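Local coordinates for uncharacterized protein (Bacteroides caccae, PDB 3NO2) that is of unknown function but folds as a six-bladed beta-propeller belonging to the Mal s 1 allergenic protein-like family, at residues E38-A43 / E78-R83; E49-Y54 / A82-D87; L91-G96 / A125-I130. All coordinates share one frame; numbering follows the deposited sequence.

Contact 1: E38-A43 / E78-R83; sequences ECNSVA and EMQTAR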
loop_
_atom_site.group_PDB
_atom_site.type_symbol
_atom_site.label_atom_id
_atom_site.label_comp_id
_atom_site.label_asym_id
_atom_site.label_seq_id
_atom_site.Cartn_x
_atom_site.Cartn_y
_atom_site.Cartn_z
ATOM N N GLU A 38 12.095 6.201 -0.903
ATOM C CA GLU A 38 10.891 6.254 -0.109
ATOM C C GLU A 38 10.090 5.030 -0.471
ATOM O O GLU A 38 9.709 4.895 -1.649
ATOM C CB GLU A 38 10.053 7.507 -0.393
ATOM C CG GLU A 38 8.812 7.624 0.471
ATOM C CD GLU A 38 7.789 8.632 0.052
ATOM O OE1 GLU A 38 7.766 9.092 -1.118
ATOM O OE2 GLU A 38 6.905 8.927 0.912
ATOM N N CYS A 39 9.819 4.148 0.494
ATOM C CA CYS A 39 9.078 2.912 0.272
ATOM C C CYS A 39 7.686 2.978 0.853
ATOM O O CYS A 39 7.503 3.030 2.070
ATOM C CB CYS A 39 9.809 1.712 0.853
ATOM S SG CYS A 39 8.883 0.180 0.688
ATOM N N ASN A 40 6.698 3.023 -0.053
ATOM C CA ASN A 40 5.265 2.927 0.293
ATOM C C ASN A 40 4.582 1.666 -0.176
ATOM O O ASN A 40 3.380 1.557 0.032
ATOM C CB ASN A 40 4.511 4.162 -0.216
ATOM C CG ASN A 40 4.829 5.409 0.602
ATOM O OD1 ASN A 40 4.539 5.445 1.833
ATOM N ND2 ASN A 40 5.381 6.444 -0.037
ATOM N N SER A 41 5.326 0.744 -0.790
ATOM C CA SER A 41 4.805 -0.531 -1.241
ATOM C C SER A 41 5.855 -1.642 -1.095
ATOM O O SER A 41 6.949 -1.557 -1.655
ATOM C CB SER A 41 4.434 -0.485 -2.724
ATOM O OG SER A 41 3.315 0.405 -2.916
ATOM N N VAL A 42 5.466 -2.691 -0.353
ATOM C CA VAL A 42 6.162 -3.970 -0.301
ATOM C C VAL A 42 5.189 -5.086 -0.639
ATOM O O VAL A 42 3.988 -4.973 -0.370
ATOM C CB VAL A 42 6.823 -4.256 1.075
ATOM C CG1 VAL A 42 7.811 -3.171 1.474
ATOM C CG2 VAL A 42 5.809 -4.437 2.217
ATOM N N ALA A 43 5.687 -6.179 -1.199
ATOM C CA ALA A 43 4.852 -7.327 -1.545
ATOM C C ALA A 43 5.741 -8.564 -1.604
ATOM O O ALA A 43 6.942 -8.475 -1.823
ATOM C CB ALA A 43 4.134 -7.088 -2.898
ATOM N N GLU A 78 7.999 9.222 -9.610
ATOM C CA GLU A 78 8.069 8.518 -8.335
ATOM C C GLU A 78 7.377 7.176 -8.459
ATOM O O GLU A 78 6.131 7.056 -8.566
ATOM C CB GLU A 78 7.421 9.318 -7.216
ATOM C CG GLU A 78 8.055 10.676 -6.964
ATOM C CD GLU A 78 7.536 11.355 -5.711
ATOM O OE1 GLU A 78 6.750 10.766 -4.958
ATOM O OE2 GLU A 78 7.963 12.524 -5.486
HETATM N N MSE A 79 8.159 6.101 -8.372
HETATM C CA MSE A 79 7.628 4.751 -8.357
HETATM C C MSE A 79 7.087 4.495 -6.953
HETATM O O MSE A 79 7.858 4.365 -5.993
HETATM C CB MSE A 79 8.758 3.761 -8.660
HETATM C CG MSE A 79 8.246 2.381 -8.895
HETATM SE SE MSE A 79 7.566 2.030 -10.693
HETATM C CE MSE A 79 9.225 1.688 -11.560
ATOM N N GLN A 80 5.768 4.372 -6.846
ATOM C CA GLN A 80 5.104 4.265 -5.559
ATOM C C GLN A 80 4.223 3.032 -5.408
ATOM O O GLN A 80 3.876 2.721 -4.273
ATOM C CB GLN A 80 4.268 5.502 -5.253
ATOM C CG GLN A 80 5.069 6.790 -5.106
ATOM C CD GLN A 80 5.755 6.977 -3.784
ATOM O OE1 GLN A 80 5.772 6.105 -2.939
ATOM N NE2 GLN A 80 6.378 8.134 -3.618
ATOM N N THR A 81 3.857 2.345 -6.498
ATOM C CA THR A 81 3.120 1.105 -6.473
ATOM C C THR A 81 4.044 -0.059 -6.728
ATOM O O THR A 81 4.884 -0.005 -7.618
ATOM C CB THR A 81 2.050 1.104 -7.593
ATOM O OG1 THR A 81 1.065 2.127 -7.381
ATOM C CG2 THR A 81 1.325 -0.231 -7.731
ATOM N N ALA A 82 3.840 -1.138 -5.984
ATOM C CA ALA A 82 4.528 -2.413 -6.225
ATOM C C ALA A 82 3.726 -3.516 -5.517
ATOM O O ALA A 82 3.772 -3.606 -4.296
ATOM C CB ALA A 82 5.948 -2.352 -5.735
ATOM N N ARG A 83 3.007 -4.345 -6.261
ATOM C CA ARG A 83 2.204 -5.433 -5.697
ATOM C C ARG A 83 2.344 -6.665 -6.576
ATOM O O ARG A 83 2.768 -6.597 -7.726
ATOM C CB ARG A 83 0.736 -5.037 -5.539
ATOM C CG ARG A 83 0.047 -4.804 -6.873
ATOM C CD ARG A 83 -1.434 -4.614 -6.736
ATOM N NE ARG A 83 -1.783 -3.415 -6.005
ATOM C CZ ARG A 83 -2.299 -3.373 -4.785
ATOM N NH1 ARG A 83 -2.551 -4.484 -4.117
ATOM N NH2 ARG A 83 -2.616 -2.214 -4.266
HETATM O O HOH W 1 7.423 3.840 -2.730
HETATM O O HOH W 2 1.309 -1.009 -4.238
HETATM O O HOH W 3 2.469 -3.157 -1.897
#

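Contact 2: E49-Y54 / A82-D87; sequences EILFSY and ARILPD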
loop_
_atom_site.group_PDB
_atom_site.type_symbol
_atom_site.label_atom_id
_atom_site.label_comp_id
_atom_site.label_asym_id
_atom_site.label_seq_id
_atom_site.Cartn_x
_atom_site.Cartn_y
_atom_site.Cartn_z
ATOM N N GLU A 49 9.870 -14.444 -2.575
ATOM C CA GLU A 49 10.642 -13.313 -3.105
ATOM C C GLU A 49 9.951 -12.014 -2.704
ATOM O O GLU A 49 8.761 -12.008 -2.378
ATOM C CB GLU A 49 10.771 -13.377 -4.611
ATOM C CG GLU A 49 11.510 -14.651 -5.098
ATOM C CD GLU A 49 10.748 -15.417 -6.162
ATOM O OE1 GLU A 49 9.474 -15.417 -6.257
ATOM O OE2 GLU A 49 11.472 -16.069 -6.946
ATOM N N ILE A 50 10.714 -10.936 -2.715
ATOM C CA ILE A 50 10.308 -9.663 -2.134
ATOM C C ILE A 50 10.352 -8.582 -3.219
ATOM O O ILE A 50 11.379 -8.388 -3.872
ATOM C CB ILE A 50 11.254 -9.302 -0.995
ATOM C CG1 ILE A 50 11.025 -10.255 0.175
ATOM C CG2 ILE A 50 11.039 -7.858 -0.527
ATOM C CD1 ILE A 50 12.252 -10.390 1.057
ATOM N N LEU A 51 9.220 -7.897 -3.428
ATOM C CA LEU A 51 9.077 -6.799 -4.375
ATOM C C LEU A 51 8.872 -5.512 -3.562
ATOM O O LEU A 51 8.093 -5.523 -2.587
ATOM C CB LEU A 51 7.819 -7.035 -5.219
ATOM C CG LEU A 51 7.381 -5.897 -6.139
ATOM C CD1 LEU A 51 8.397 -5.598 -7.269
ATOM C CD2 LEU A 51 5.979 -6.211 -6.719
ATOM N N PHE A 52 9.548 -4.434 -3.918
ATOM C CA PHE A 52 9.268 -3.152 -3.269
ATOM C C PHE A 52 9.480 -2.015 -4.208
ATOM O O PHE A 52 10.359 -2.062 -5.080
ATOM C CB PHE A 52 10.079 -2.972 -1.951
ATOM C CG PHE A 52 11.574 -2.861 -2.105
ATOM C CD1 PHE A 52 12.369 -3.991 -2.234
ATOM C CD2 PHE A 52 12.165 -1.639 -2.124
ATOM C CE1 PHE A 52 13.740 -3.852 -2.352
ATOM C CE2 PHE A 52 13.534 -1.497 -2.247
ATOM C CZ PHE A 52 14.318 -2.608 -2.381
ATOM N N SER A 53 8.744 -0.932 -3.976
ATOM C CA SER A 53 9.002 0.345 -4.628
ATOM C C SER A 53 9.794 1.223 -3.695
ATOM O O SER A 53 9.707 1.124 -2.447
ATOM C CB SER A 53 7.743 1.075 -5.085
ATOM O OG SER A 53 6.895 1.380 -4.007
ATOM N N TYR A 54 10.560 2.119 -4.298
ATOM C CA TYR A 54 11.444 2.975 -3.539
ATOM C C TYR A 54 11.568 4.396 -4.084
ATOM O O TYR A 54 12.525 5.118 -3.773
ATOM C CB TYR A 54 12.798 2.313 -3.325
ATOM C CG TYR A 54 13.605 1.968 -4.557
ATOM C CD1 TYR A 54 14.505 2.872 -5.078
ATOM C CD2 TYR A 54 13.545 0.713 -5.134
ATOM C CE1 TYR A 54 15.287 2.567 -6.181
ATOM C CE2 TYR A 54 14.337 0.392 -6.256
ATOM C CZ TYR A 54 15.182 1.340 -6.764
ATOM O OH TYR A 54 15.998 1.063 -7.838
ATOM N N ALA A 82 3.840 -1.138 -5.984
ATOM C CA ALA A 82 4.528 -2.413 -6.225
ATOM C C ALA A 82 3.726 -3.516 -5.517
ATOM O O ALA A 82 3.772 -3.606 -4.296
ATOM C CB ALA A 82 5.948 -2.352 -5.735
ATOM N N ARG A 83 3.007 -4.345 -6.261
ATOM C CA ARG A 83 2.204 -5.433 -5.697
ATOM C C ARG A 83 2.344 -6.665 -6.576
ATOM O O ARG A 83 2.768 -6.597 -7.726
ATOM C CB ARG A 83 0.736 -5.037 -5.539
ATOM C CG ARG A 83 0.047 -4.804 -6.873
ATOM C CD ARG A 83 -1.434 -4.614 -6.736
ATOM N NE ARG A 83 -1.783 -3.415 -6.005
ATOM C CZ ARG A 83 -2.299 -3.373 -4.785
ATOM N NH1 ARG A 83 -2.551 -4.484 -4.117
ATOM N NH2 ARG A 83 -2.616 -2.214 -4.266
ATOM N N ILE A 84 1.975 -7.813 -6.016
ATOM C CA ILE A 84 1.825 -9.053 -6.766
ATOM C C ILE A 84 0.346 -9.286 -7.005
ATOM O O ILE A 84 -0.463 -9.308 -6.048
ATOM C CB ILE A 84 2.474 -10.214 -6.024
ATOM C CG1 ILE A 84 3.970 -9.965 -5.813
ATOM C CG2 ILE A 84 2.179 -11.547 -6.765
ATOM C CD1 ILE A 84 4.841 -9.911 -7.078
ATOM N N LEU A 85 -0.019 -9.402 -8.275
ATOM C CA LEU A 85 -1.383 -9.625 -8.669
ATOM C C LEU A 85 -1.786 -11.095 -8.405
ATOM O O LEU A 85 -0.930 -11.959 -8.236
ATOM C CB LEU A 85 -1.517 -9.361 -10.163
ATOM C CG LEU A 85 -1.274 -7.918 -10.599
ATOM C CD1 LEU A 85 -1.245 -7.845 -12.107
ATOM C CD2 LEU A 85 -2.335 -6.972 -9.986
ATOM N N PRO A 86 -3.085 -11.350 -8.332
ATOM C CA PRO A 86 -3.539 -12.760 -8.202
ATOM C C PRO A 86 -2.972 -13.723 -9.232
ATOM O O PRO A 86 -2.786 -14.906 -8.888
ATOM C CB PRO A 86 -5.056 -12.643 -8.328
ATOM C CG PRO A 86 -5.363 -11.239 -7.825
ATOM C CD PRO A 86 -4.173 -10.376 -8.229
ATOM N N ASP A 87 -2.676 -13.249 -10.433
ATOM C CA ASP A 87 -2.054 -14.084 -11.467
ATOM C C ASP A 87 -0.538 -14.353 -11.276
ATOM O O ASP A 87 0.067 -15.082 -12.101
ATOM C CB ASP A 87 -2.389 -13.564 -12.856
ATOM C CG ASP A 87 -1.706 -12.234 -13.199
ATOM O OD1 ASP A 87 -0.826 -11.777 -12.445
ATOM O OD2 ASP A 87 -2.060 -11.693 -14.271
#

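Contact 3: L91-G96 / A125-I130; sequences LVAWCG and AQFRQI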
loop_
_atom_site.group_PDB
_atom_site.type_symbol
_atom_site.label_atom_id
_atom_site.label_comp_id
_atom_site.label_asym_id
_atom_site.label_seq_id
_atom_site.Cartn_x
_atom_site.Cartn_y
_atom_site.Cartn_z
ATOM N N LEU A 91 2.759 -5.774 -10.452
ATOM C CA LEU A 91 2.197 -4.517 -10.931
ATOM C C LEU A 91 3.051 -3.451 -10.243
ATOM O O LEU A 91 3.194 -3.435 -8.994
ATOM C CB LEU A 91 0.726 -4.352 -10.526
ATOM C CG LEU A 91 -0.009 -3.083 -10.992
ATOM C CD1 LEU A 91 -0.390 -3.151 -12.468
ATOM C CD2 LEU A 91 -1.269 -2.816 -10.161
ATOM N N VAL A 92 3.651 -2.560 -11.036
ATOM C CA VAL A 92 4.363 -1.398 -10.504
ATOM C C VAL A 92 3.859 -0.149 -11.187
ATOM O O VAL A 92 3.296 -0.210 -12.280
ATOM C CB VAL A 92 5.872 -1.531 -10.642
ATOM C CG1 VAL A 92 6.412 -2.788 -9.900
ATOM C CG2 VAL A 92 6.331 -1.506 -12.123
ATOM N N ALA A 93 4.063 1.023 -10.616
ATOM C CA ALA A 93 3.588 2.255 -11.230
ATOM C C ALA A 93 4.338 3.465 -10.696
ATOM O O ALA A 93 4.661 3.508 -9.509
ATOM C CB ALA A 93 2.052 2.462 -11.038
ATOM N N TRP A 94 4.530 4.456 -11.573
ATOM C CA TRP A 94 5.129 5.711 -11.197
ATOM C C TRP A 94 4.221 6.895 -11.463
ATOM O O TRP A 94 3.541 7.015 -12.485
ATOM C CB TRP A 94 6.523 5.913 -11.808
ATOM C CG TRP A 94 6.644 6.157 -13.273
ATOM C CD1 TRP A 94 6.307 7.272 -13.984
ATOM C CD2 TRP A 94 7.232 5.251 -14.225
ATOM N NE1 TRP A 94 6.634 7.116 -15.305
ATOM C CE2 TRP A 94 7.220 5.890 -15.471
ATOM C CE3 TRP A 94 7.783 3.979 -14.120
ATOM C CZ2 TRP A 94 7.733 5.278 -16.622
ATOM C CZ3 TRP A 94 8.325 3.377 -15.280
ATOM C CH2 TRP A 94 8.263 4.035 -16.494
ATOM N N CYS A 95 4.243 7.815 -10.497
ATOM C CA CYS A 95 3.694 9.143 -10.633
ATOM C C CYS A 95 4.549 9.944 -11.575
ATOM O O CYS A 95 5.785 9.822 -11.551
ATOM C CB CYS A 95 3.674 9.835 -9.272
ATOM S SG CYS A 95 2.792 8.833 -8.000
ATOM N N GLY A 96 3.926 10.755 -12.407
ATOM C CA GLY A 96 4.679 11.583 -13.357
ATOM C C GLY A 96 3.768 12.144 -14.418
ATOM O O GLY A 96 2.560 12.371 -14.201
ATOM N N ALA A 125 2.025 14.302 -5.370
ATOM C CA ALA A 125 0.637 14.549 -5.038
ATOM C C ALA A 125 -0.333 13.693 -5.814
ATOM O O ALA A 125 -1.547 13.923 -5.743
ATOM C CB ALA A 125 0.313 16.066 -5.234
ATOM N N GLN A 126 0.167 12.732 -6.584
ATOM C CA GLN A 126 -0.658 11.805 -7.361
ATOM C C GLN A 126 -1.050 10.603 -6.503
ATOM O O GLN A 126 -1.888 10.725 -5.609
ATOM C CB GLN A 126 0.012 11.424 -8.682
ATOM C CG GLN A 126 0.183 12.649 -9.606
ATOM C CD GLN A 126 0.955 12.349 -10.872
ATOM O OE1 GLN A 126 1.260 11.196 -11.180
ATOM N NE2 GLN A 126 1.309 13.405 -11.622
ATOM N N PHE A 127 -0.448 9.434 -6.722
ATOM C CA PHE A 127 -0.897 8.216 -6.065
ATOM C C PHE A 127 0.211 7.552 -5.279
ATOM O O PHE A 127 1.413 7.866 -5.383
ATOM C CB PHE A 127 -1.475 7.234 -7.075
ATOM C CG PHE A 127 -0.545 6.893 -8.209
ATOM C CD1 PHE A 127 0.457 5.940 -8.072
ATOM C CD2 PHE A 127 -0.645 7.582 -9.418
ATOM C CE1 PHE A 127 1.291 5.632 -9.172
ATOM C CE2 PHE A 127 0.174 7.255 -10.480
ATOM C CZ PHE A 127 1.114 6.298 -10.328
ATOM N N ARG A 128 -0.207 6.566 -4.467
ATOM C CA ARG A 128 0.703 5.639 -3.820
ATOM C C ARG A 128 0.431 4.244 -4.383
ATOM O O ARG A 128 1.165 3.820 -5.308
ATOM C CB ARG A 128 0.628 5.741 -2.302
ATOM C CG ARG A 128 1.067 7.106 -1.804
ATOM C CD ARG A 128 2.556 7.372 -2.014
ATOM N NE ARG A 128 2.939 8.717 -1.562
ATOM C CZ ARG A 128 2.844 9.827 -2.256
ATOM N NH1 ARG A 128 2.434 9.820 -3.501
ATOM N NH2 ARG A 128 3.098 10.988 -1.652
ATOM N N GLN A 129 -0.599 3.521 -3.931
ATOM C CA GLN A 129 -0.811 2.128 -4.322
ATOM C C GLN A 129 -2.006 1.977 -5.274
ATOM O O GLN A 129 -3.159 1.968 -4.849
ATOM C CB GLN A 129 -1.069 1.262 -3.085
ATOM C CG GLN A 129 0.006 1.352 -2.023
ATOM C CD GLN A 129 -0.054 0.180 -1.036
ATOM O OE1 GLN A 129 -1.075 -0.508 -0.907
ATOM N NE2 GLN A 129 1.032 -0.051 -0.300
ATOM N N ILE A 130 -1.715 1.837 -6.549
ATOM C CA ILE A 130 -2.674 1.467 -7.567
ATOM C C ILE A 130 -2.995 -0.025 -7.424
ATOM O O ILE A 130 -2.179 -0.800 -6.940
ATOM C CB ILE A 130 -2.112 1.814 -8.950
ATOM C CG1 ILE A 130 -2.017 3.332 -9.112
ATOM C CG2 ILE A 130 -2.947 1.187 -10.083
ATOM C CD1 ILE A 130 -1.408 3.823 -10.464
#

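Contact 1: E38-A43 / E78-R83
Bent at its second torsion (chi2 -79°), Gln80 swings its amide over to Glu38 and Asn40, while Glu38, with CG trans to the backbone N (chi1 -177°), runs out extended to meet it. Gln80 NE2 gives one N-H to Glu38 OE1 at 3.0 Å, nearly straight but from above the carboxylate, whose plane stands 85° from that of the amide. The other N-H goes to Glu78 OE1, 3.0 Å from Gln80 NE2. On the acceptor side, Asn40 ND2 donates to Gln80 OE1 at 2.9 Å and also to Glu38 OE2. Glutamine suits this place because one flat group donates twice between two carboxylates and accepts an amide N-H, which fixes its rotation. Both acids have further partners: Ser12 and a citrate, probably from the crystallisation liquor, for Glu38 OE2, and His124 for Glu78.

Farther along, Ser41 OG donates to Gln80 O at 2.7 Å and takes a bond from a water that also accepts Ala82 N-H. Serine suits this place because its hydroxyl, one bond beyond CB, reaches the neighbouring strand. Another water lies within hydrogen-bonding distance of both Val42 O and Ala82 O. Strands 41-43 and 78-83, axes 5.5 Å apart, run nearly parallel as first strands of adjacent blades. Their blade partners are strands 50-53 and 90-95, the latter facing Gln80 and Thr81 in a classic beta bulge opposite Ala93.

Contact 2: E49-Y54 / A82-D87
Leu51 fits its branched end against Ala82 and the backbone that follows, and this is the close-packed part of the contact. With its CG opposite the backbone N (chi1 172°), the side chain reaches out from strand 50-53, so that Leu51 CG lies 3.8 Å from Ala82 CB. Its CD2 methyl goes further and lies alongside the chain, 3.4 Å from Arg83 O. Ala82 CB fills the other half of the fit: it sits 3.6 Å from Ser53 N and also touches Ser53 CB. Alanine suits the place where the strands come close, its methyl touching Ser53 directly; leucine on strand 50-53 reaches past it to the backbone beyond.

Toward Ile84 the contact thins. Leu51 CD2 meets Ile84 CD1 at 3.9 Å, and beyond this partly exposed isoleucine the chain departs into a turn where Pro86 and Asp87 are exposed. Arg83, in between, points away and donates through NE to Ile130 O, as befits a long polar chain on the far side of its strand. Strands 50-53 and 82-84 run at 151° to each other. Apolar side chains pack on one another and on backbone, with no hydrogen bond between the segments; such side-chain packing between neighbouring four-stranded blades is characteristic of a beta-propeller.

Contact 3: L91-G96 / A125-I130
Gln126 grips Gly96 with its amide, fastening the loop that leads into strand 131-132, the first strand of the next blade, against strand 90-95, the second strand of the preceding blade in this six-bladed propeller. Its CB packs beside Cys95, 3.9 Å from SG. CG then carries an extended chain to CD, which faces the Gly96 backbone. At the tip, Gln126 OE1 accepts Gly96 N-H over 3.0 Å, with the donor tilted out of the carbonyl plane, and NE2 donates to Gly96 O, also 3.0 Å away and close to the amide plane. One side chain thereby satisfies both polar atoms of a single backbone residue. OE1 has a second donor in Ser99 OG, and NE2 a second acceptor in Ile120 O. The backbone at Gly96 (phi 166°, psi -152°) lies where glycine is at ease.

Next to this clamp the Phe127 ring is sandwiched. The Ile130 CD1 methyl sits over the centre of one face, 3.4 Å above the ring plane, and itself touches Ala93 CB at 3.8 Å. Ala93 CB also meets Phe127 CE1 obliquely, its small size letting the broad ring come close to the strand. Cysteine suits the opposite face, being slim and polarisable: Cys95 SG accepts Phe127 N-H at 3.5 Å while standing 3.6 Å from the ring centroid, just 5° off the ring normal.

How the contacts relate
All three contacts join consecutive blades of one propeller. Contacts 1 and 2 connect the blade containing strands 41-44 and 50-53 to the next, sharing Ala82 and Arg83 of strand 78-84; contact 3 passes from that second blade to the loop entering the blade of strands 131-132 to 157-162. Along the chain, contacts 1 and 2 close on the same strand before contact 3 opens on strand 90-95. The centre of contact 1 lies about 8 Å from each of the others, whose own centres are about 13 Å apart. With Thr81 OG1 bonded to Arg128 O, strand 78-84 touches the preceding blade, its own neighbour strand 90-95 and the loop entering the next blade.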